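Local coordinates for protein separin (Saccharomyces cerevisiae, PDB 5U1T) that cleaves the cohesin subunit MCD1/SCC1 as a caspase-like cysteine protease, triggering chromosome segregation at the onset of anaphase, at residues A[592-597]-A[635-640]; A[1365-1370]-A[1500-1505]; A[1527-1532]-A[1584-1589]. All coordinates share one frame; numbering follows the deposited sequence.

Contact 1 of 3, residues A[592-597]-A[635-640]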
# COMPACT_ATOMS: atom_id res chain seq x y z
N LYS A 592 -14.48 -28.78 4.32
CA LYS A 592 -15.16 -29.83 3.56
C LYS A 592 -14.58 -29.92 2.16
O LYS A 592 -15.26 -30.26 1.20
CB LYS A 592 -16.67 -29.54 3.49
CG LYS A 592 -17.25 -29.00 4.79
CD LYS A 592 -18.53 -29.72 5.21
CE LYS A 592 -18.77 -29.54 6.72
NZ LYS A 592 -17.54 -29.87 7.51
N SER A 593 -13.29 -29.60 2.06
CA SER A 593 -12.55 -29.70 0.82
C SER A 593 -12.64 -31.09 0.18
O SER A 593 -12.89 -31.21 -1.03
CB SER A 593 -11.08 -29.36 1.08
OG SER A 593 -10.35 -29.22 -0.13
N ASP A 594 -12.44 -32.14 0.98
CA ASP A 594 -12.36 -33.51 0.45
C ASP A 594 -13.70 -34.24 0.42
O ASP A 594 -13.84 -35.26 -0.25
CB ASP A 594 -11.35 -34.34 1.26
CG ASP A 594 -9.97 -33.70 1.33
OD1 ASP A 594 -9.87 -32.45 1.45
OD2 ASP A 594 -8.97 -34.47 1.29
N GLU A 595 -14.68 -33.75 1.18
CA GLU A 595 -16.09 -34.09 0.93
C GLU A 595 -16.48 -33.65 -0.48
O GLU A 595 -16.93 -34.45 -1.30
CB GLU A 595 -17.04 -33.38 1.92
CG GLU A 595 -17.28 -34.01 3.29
CD GLU A 595 -18.18 -33.11 4.15
OE1 GLU A 595 -17.83 -32.84 5.33
OE2 GLU A 595 -19.24 -32.65 3.63
N LYS A 596 -16.30 -32.36 -0.76
CA LYS A 596 -16.77 -31.78 -2.01
C LYS A 596 -16.09 -32.40 -3.24
O LYS A 596 -16.66 -32.36 -4.33
CB LYS A 596 -16.57 -30.25 -1.98
CG LYS A 596 -17.61 -29.50 -1.16
CD LYS A 596 -17.98 -28.16 -1.80
CE LYS A 596 -18.64 -28.33 -3.19
NZ LYS A 596 -20.08 -28.73 -3.13
N ALA A 597 -14.89 -32.97 -3.03
CA ALA A 597 -14.12 -33.68 -4.07
C ALA A 597 -14.26 -33.08 -5.47
O ALA A 597 -14.67 -33.76 -6.41
CB ALA A 597 -14.52 -35.16 -4.10
N GLU A 635 -3.91 -28.43 0.46
CA GLU A 635 -3.06 -28.30 -0.72
C GLU A 635 -3.48 -29.16 -1.93
O GLU A 635 -3.21 -28.79 -3.09
CB GLU A 635 -1.64 -28.66 -0.31
CG GLU A 635 -0.62 -28.62 -1.39
CD GLU A 635 0.76 -28.69 -0.79
OE1 GLU A 635 1.18 -29.81 -0.36
OE2 GLU A 635 1.41 -27.62 -0.71
N LYS A 636 -4.12 -30.30 -1.66
CA LYS A 636 -4.65 -31.17 -2.71
C LYS A 636 -5.51 -30.42 -3.72
O LYS A 636 -5.64 -30.84 -4.86
CB LYS A 636 -5.47 -32.31 -2.08
CG LYS A 636 -6.01 -33.37 -3.07
CD LYS A 636 -6.77 -34.49 -2.35
CE LYS A 636 -7.39 -35.48 -3.33
NZ LYS A 636 -8.36 -36.40 -2.66
N TYR A 637 -6.09 -29.31 -3.28
CA TYR A 637 -7.04 -28.56 -4.09
C TYR A 637 -6.63 -27.12 -4.31
O TYR A 637 -7.06 -26.47 -5.26
CB TYR A 637 -8.42 -28.60 -3.44
CG TYR A 637 -8.98 -29.99 -3.36
CD1 TYR A 637 -8.67 -30.83 -2.28
CD2 TYR A 637 -9.81 -30.49 -4.36
CE1 TYR A 637 -9.19 -32.12 -2.21
CE2 TYR A 637 -10.31 -31.77 -4.30
CZ TYR A 637 -10.00 -32.59 -3.21
OH TYR A 637 -10.51 -33.87 -3.14
N TYR A 638 -5.80 -26.61 -3.40
CA TYR A 638 -5.55 -25.18 -3.40
C TYR A 638 -4.10 -24.88 -3.69
O TYR A 638 -3.61 -23.80 -3.36
CB TYR A 638 -5.97 -24.58 -2.07
CG TYR A 638 -7.47 -24.60 -1.86
CD1 TYR A 638 -8.26 -23.55 -2.30
CD2 TYR A 638 -8.09 -25.68 -1.23
CE1 TYR A 638 -9.63 -23.55 -2.11
CE2 TYR A 638 -9.47 -25.70 -1.04
CZ TYR A 638 -10.23 -24.63 -1.49
OH TYR A 638 -11.59 -24.63 -1.29
N SER A 639 -3.42 -25.82 -4.33
CA SER A 639 -1.99 -25.71 -4.54
C SER A 639 -1.64 -24.46 -5.34
O SER A 639 -0.58 -23.87 -5.13
CB SER A 639 -1.44 -26.94 -5.25
OG SER A 639 -1.37 -26.73 -6.66
N SER A 640 -2.54 -24.06 -6.24
CA SER A 640 -2.28 -22.92 -7.12
C SER A 640 -2.27 -21.60 -6.35
O SER A 640 -1.68 -20.61 -6.77
CB SER A 640 -3.33 -22.85 -8.25
OG SER A 640 -4.53 -22.19 -7.84

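Contact 2 of 3, residues A[1365-1370]-A[1500-1505]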
# COMPACT_ATOMS: atom_id res chain seq x y z
N SER A 1365 14.82 26.99 24.21
CA SER A 1365 13.82 27.09 25.25
C SER A 1365 13.91 28.41 26.01
O SER A 1365 12.92 28.87 26.58
CB SER A 1365 13.93 25.92 26.23
OG SER A 1365 15.07 26.05 27.04
N CYS A 1366 15.10 29.03 26.00
CA CYS A 1366 15.29 30.27 26.75
C CYS A 1366 15.29 31.53 25.88
O CYS A 1366 15.38 32.63 26.39
CB CYS A 1366 16.61 30.21 27.53
SG CYS A 1366 16.68 28.95 28.83
N HIS A 1367 15.18 31.35 24.57
CA HIS A 1367 15.24 32.47 23.65
C HIS A 1367 14.24 33.60 23.91
O HIS A 1367 14.59 34.78 23.80
CB HIS A 1367 15.04 31.97 22.24
CG HIS A 1367 14.61 33.04 21.29
ND1 HIS A 1367 15.50 33.77 20.55
CD2 HIS A 1367 13.38 33.51 20.97
CE1 HIS A 1367 14.84 34.64 19.80
NE2 HIS A 1367 13.55 34.50 20.04
N LEU A 1368 13.00 33.26 24.24
CA LEU A 1368 11.95 34.26 24.39
C LEU A 1368 12.23 35.28 25.48
O LEU A 1368 11.79 36.41 25.38
CB LEU A 1368 10.59 33.62 24.67
CG LEU A 1368 10.33 32.83 25.96
CD1 LEU A 1368 8.83 32.71 26.26
CD2 LEU A 1368 10.98 31.44 25.90
N PHE A 1369 12.94 34.88 26.54
CA PHE A 1369 13.21 35.81 27.64
C PHE A 1369 14.18 36.91 27.22
O PHE A 1369 15.22 36.64 26.62
CB PHE A 1369 13.75 35.07 28.87
CG PHE A 1369 12.70 34.32 29.64
CD1 PHE A 1369 11.85 34.98 30.51
CD2 PHE A 1369 12.57 32.93 29.48
CE1 PHE A 1369 10.86 34.27 31.23
CE2 PHE A 1369 11.58 32.22 30.19
CZ PHE A 1369 10.73 32.89 31.07
N PRO A 1370 13.83 38.16 27.53
CA PRO A 1370 14.72 39.29 27.25
C PRO A 1370 15.83 39.38 28.30
O PRO A 1370 15.85 40.32 29.09
CB PRO A 1370 13.79 40.49 27.31
CG PRO A 1370 12.73 40.07 28.29
CD PRO A 1370 12.56 38.59 28.13
N ALA A 1500 12.62 38.68 15.30
CA ALA A 1500 13.36 37.70 16.08
C ALA A 1500 12.46 36.77 16.89
O ALA A 1500 12.93 35.99 17.72
CB ALA A 1500 14.35 38.39 17.00
N ALA A 1501 11.15 36.85 16.68
CA ALA A 1501 10.24 35.97 17.41
C ALA A 1501 10.37 34.55 16.88
O ALA A 1501 10.93 34.34 15.80
CB ALA A 1501 8.81 36.46 17.30
N MET A 1502 9.87 33.60 17.66
CA MET A 1502 9.91 32.19 17.29
C MET A 1502 8.62 31.50 17.67
O MET A 1502 8.16 31.63 18.81
CB MET A 1502 11.09 31.49 17.96
CG MET A 1502 12.42 31.93 17.40
SD MET A 1502 13.57 30.58 17.11
CE MET A 1502 14.29 30.41 18.74
N LYS A 1503 8.04 30.76 16.73
CA LYS A 1503 6.88 29.93 17.03
C LYS A 1503 7.34 28.66 17.75
O LYS A 1503 8.24 27.98 17.28
CB LYS A 1503 6.11 29.59 15.75
CG LYS A 1503 5.42 30.78 15.06
CD LYS A 1503 4.68 30.35 13.75
CE LYS A 1503 3.94 31.51 13.01
NZ LYS A 1503 3.23 31.10 11.72
N TYR A 1504 6.73 28.35 18.88
CA TYR A 1504 7.14 27.21 19.69
C TYR A 1504 6.24 25.96 19.54
O TYR A 1504 5.01 26.07 19.52
CB TYR A 1504 7.19 27.61 21.16
CG TYR A 1504 8.43 28.35 21.61
CD1 TYR A 1504 8.50 29.74 21.56
CD2 TYR A 1504 9.52 27.65 22.12
CE1 TYR A 1504 9.64 30.42 22.00
CE2 TYR A 1504 10.65 28.31 22.56
CZ TYR A 1504 10.71 29.70 22.50
OH TYR A 1504 11.85 30.35 22.95
N TYR A 1505 6.86 24.78 19.47
CA TYR A 1505 6.14 23.52 19.24
C TYR A 1505 6.51 22.38 20.19
O TYR A 1505 7.09 21.38 19.76
CB TYR A 1505 6.36 23.04 17.82
CG TYR A 1505 5.80 23.97 16.76
CD1 TYR A 1505 4.47 23.88 16.35
CD2 TYR A 1505 6.60 24.94 16.18
CE1 TYR A 1505 3.96 24.72 15.40
CE2 TYR A 1505 6.10 25.79 15.22
CZ TYR A 1505 4.78 25.68 14.83
OH TYR A 1505 4.30 26.54 13.86

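Contact 3 of 3, residues A[1527-1532]-A[1584-1589]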
# COMPACT_ATOMS: atom_id res chain seq x y z
N GLY A 1527 17.08 41.73 15.51
CA GLY A 1527 15.63 41.76 15.35
C GLY A 1527 14.90 42.00 16.65
O GLY A 1527 15.52 42.25 17.67
N ASN A 1528 13.57 41.93 16.61
CA ASN A 1528 12.74 42.09 17.80
C ASN A 1528 12.10 40.80 18.21
O ASN A 1528 11.67 40.04 17.37
CB ASN A 1528 11.64 43.12 17.59
CG ASN A 1528 12.17 44.50 17.32
OD1 ASN A 1528 12.94 45.04 18.12
ND2 ASN A 1528 11.76 45.09 16.19
N LEU A 1529 12.00 40.59 19.51
CA LEU A 1529 11.47 39.35 20.07
C LEU A 1529 9.96 39.25 19.96
O LEU A 1529 9.40 38.17 20.03
CB LEU A 1529 11.88 39.21 21.53
CG LEU A 1529 13.36 39.00 21.84
CD1 LEU A 1529 13.54 39.16 23.33
CD2 LEU A 1529 13.84 37.64 21.37
N TRP A 1530 9.29 40.39 19.79
CA TRP A 1530 7.84 40.43 19.63
C TRP A 1530 7.43 41.66 18.82
O TRP A 1530 8.29 42.35 18.28
CB TRP A 1530 7.15 40.42 20.99
CG TRP A 1530 7.79 41.36 21.97
CD1 TRP A 1530 7.67 42.72 22.00
CD2 TRP A 1530 8.64 41.01 23.07
NE1 TRP A 1530 8.39 43.24 23.05
CE2 TRP A 1530 9.01 42.21 23.72
CE3 TRP A 1530 9.14 39.80 23.56
CZ2 TRP A 1530 9.83 42.23 24.83
CZ3 TRP A 1530 9.96 39.82 24.66
CH2 TRP A 1530 10.30 41.03 25.29
N ASP A 1531 6.13 41.94 18.73
CA ASP A 1531 5.69 43.08 17.94
C ASP A 1531 5.97 44.37 18.70
O ASP A 1531 5.82 44.43 19.92
CB ASP A 1531 4.20 43.01 17.59
CG ASP A 1531 3.80 41.72 16.88
OD1 ASP A 1531 4.67 41.06 16.27
OD2 ASP A 1531 2.61 41.37 16.95
N VAL A 1532 6.37 45.39 17.95
CA VAL A 1532 6.67 46.70 18.51
C VAL A 1532 5.85 47.78 17.80
O VAL A 1532 5.45 47.59 16.66
CB VAL A 1532 8.15 47.01 18.38
CG1 VAL A 1532 8.94 46.10 19.29
CG2 VAL A 1532 8.59 46.84 16.94
N ALA A 1584 12.45 44.58 23.43
CA ALA A 1584 12.19 43.77 22.25
C ALA A 1584 13.43 43.53 21.38
O ALA A 1584 13.62 42.41 20.89
CB ALA A 1584 11.09 44.41 21.44
N PRO A 1585 14.27 44.56 21.16
CA PRO A 1585 15.42 44.27 20.28
C PRO A 1585 16.46 43.33 20.88
O PRO A 1585 16.67 43.38 22.08
CB PRO A 1585 16.03 45.65 20.02
CG PRO A 1585 15.36 46.57 20.94
CD PRO A 1585 14.06 46.01 21.31
N VAL A 1586 17.07 42.49 20.03
CA VAL A 1586 18.07 41.49 20.41
C VAL A 1586 19.05 41.27 19.25
O VAL A 1586 18.69 41.49 18.10
CB VAL A 1586 17.39 40.15 20.82
CG1 VAL A 1586 16.47 39.62 19.70
CG2 VAL A 1586 18.41 39.12 21.25
N ILE A 1587 20.29 40.88 19.54
CA ILE A 1587 21.30 40.61 18.52
C ILE A 1587 21.81 39.16 18.55
O ILE A 1587 22.10 38.64 19.62
CB ILE A 1587 22.54 41.49 18.68
CG1 ILE A 1587 22.18 42.97 18.79
CG2 ILE A 1587 23.50 41.28 17.54
CD1 ILE A 1587 23.32 43.82 19.35
N TYR A 1588 21.94 38.53 17.39
CA TYR A 1588 22.63 37.24 17.31
C TYR A 1588 23.88 37.38 16.44
O TYR A 1588 23.88 38.15 15.47
CB TYR A 1588 21.70 36.15 16.75
CG TYR A 1588 20.75 35.54 17.76
CD1 TYR A 1588 19.59 36.20 18.13
CD2 TYR A 1588 20.98 34.28 18.30
CE1 TYR A 1588 18.70 35.64 19.02
CE2 TYR A 1588 20.10 33.71 19.19
CZ TYR A 1588 18.97 34.40 19.56
OH TYR A 1588 18.07 33.86 20.45
N GLY A 1589 24.95 36.65 16.78
CA GLY A 1589 26.18 36.69 16.01
C GLY A 1589 27.30 37.44 16.71
O GLY A 1589 27.45 37.35 17.93

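Contact 1 of 3, residues A[592-597]-A[635-640]
The phenol ring of Y637 lies across S593 and D594, with its far end reaching the backbone of A597. Both segments belong to the helical domain of separase: 593-596 is a short, weakly bonded helical turn between helices 578-590 and 602-617, and 635-638 is another brief helix between 621-633 and 642-655. The contact thus packs two inter-helix connections together, with no hydrogen bond across it. CG of Y637 stands anti to its carbonyl carbon (chi1 -63°), which swings the ring out over the opposing turn. The carbonyl O of S593 then sits 3.9 Å above one face of the ring, offset toward the rim. A large flat group suits this place, because it can span the turn from S593 to A597, where Y637 OH comes within 3.7 Å of A597 CA. The small A597 lets that hydroxyl come close to the backbone; here the chain leaves the helical turn with positive phi. D594 approaches the ring obliquely, its carboxylate plane turned 62° from the ring plane and OD1 3.7 Å from Y637 CE1. Beside it, the extended K636 brings NZ to 4.4 Å from D594 OD2, too far for a salt bridge, though the charges probably attract; NZ also makes a weak hydrogen bond to Y637 OH. Y638 is buried against Y585, W589 and L590 of helix 578-590, and its hydroxyl is hydrogen-bonded to E604. Small enough to fit between the two tyrosines, S593 has OG anti to its backbone N (chi1 -170°), placing it at the edge of the Y638 ring, 3.7 Å from CE2.

Contact 2 of 3, residues A[1365-1370]-A[1500-1505]
H1367 reaches across to A1500 with the imidazole flank that carries NE2, donating a weak, bent hydrogen bond to A1500 O (2.8 Å, N-H...O angle 125°). Its CG is anti to the backbone N (chi1 160°), which carries the ring out of the type I turn C1366-F1369 toward the other loop. Histidine suits this place because each ring nitrogen has a polar partner, NE2 weakly to A1500 O and ND1 to Y1588 OH; together these probably limit the ring's rotation. Over one face lies the methyl of M1502, CE, in a CH-pi contact 3.9 Å from the centroid of the H1367 ring; the flexible thioether chain reaches it by bending at chi2 and chi3 (-85°). Y1504 OH lies near the imidazole plane, at its edge, and is 3.6 Å from H1367 CB. That hydroxyl is hydrogen-bonded to S1364 O and takes a weak bond from L1368 N, while L1368 CD2 packs 3.8 Å from Y1504 CZ. The loop holding A1500 follows strand 1492-1494 and also carries C1497, probably the catalytic cysteine, as in relatives. Strand 1382-1385 supports the turn, R1384 bonding to the carbonyls of H1367 and F1369, and helix 1180-1198 packs against it through F1180 and L1187.

Contact 3 of 3, residues A[1527-1532]-A[1584-1589]
The indole of W1530 lies beside A1584, whose CB approaches the ring obliquely, 3.4 Å from NE1, while A1584 CA sits over one face, 3.6 Å above its plane and toward the rim. L1529 CB covers that same face. CG of W1530 is set between its backbone N and carbonyl carbon (chi1 45°), which folds the indole back alongside the A1584 segment, where NE1 is hydrogen-bonded to L1580 O. The indole also touches I1191 of helix 1180-1198. With an alanine here, the L1580 carbonyl would probably be left without its N-H mate, and a gap would be likely to open between A1584 and I1191. The small methyl of A1584 suits its site, because V1532 CG1 also packs against it, 3.5 Å from A1584 CB. The two backbones belong to the six-stranded sheet of the caspase-like protease fold, where strand 1585-1589 closes one margin by running antiparallel to 1524-1528. G1527 and V1586 form a hydrogen-bonded pair: V1586 N donates to G1527 O (2.8 Å) and G1527 N to V1586 O (3.1 Å). Next to them N1528 and P1585 are a non-hydrogen-bonded pair, a position where proline costs no bond between these strands. N1528 lays OD1 against the proline ring, 3.5 Å from CD, while its ND2 is hydrogen-bonded to G1496 O. Past the strand end, L1529 N donates to A1584 O (2.8 Å), the donor tilted 32° from the carbonyl plane. The L1529 side chain crosses V1586 at about a right angle, CD2 meeting CG1 at 3.7 Å; these branched apolar groups suit the buried junction. V1532 lies close to C1497, and D1531 OD1 is hydrogen-bonded to S1498 OG.

Contact 1 comes first along the chain and closes before contact 2 opens, which in turn closes before contact 3. Contact 1 belongs to the helical domain, on the other side of the chain's centre from the remaining two, its centre about 69 Å from that of contact 2 and about 78 Å from that of contact 3. Contacts 2 and 3 are neighbours in the protease domain, their centres about 10 Å apart. H1367 and Y1588 join the loop after strand 1353-1362 to edge strand 1585-1589, while A1500 N and N1528 O join the loop after 1492-1494, which carries C1497, to the end of the neighbouring strand 1524-1528. Helix 1180-1198 packs against both.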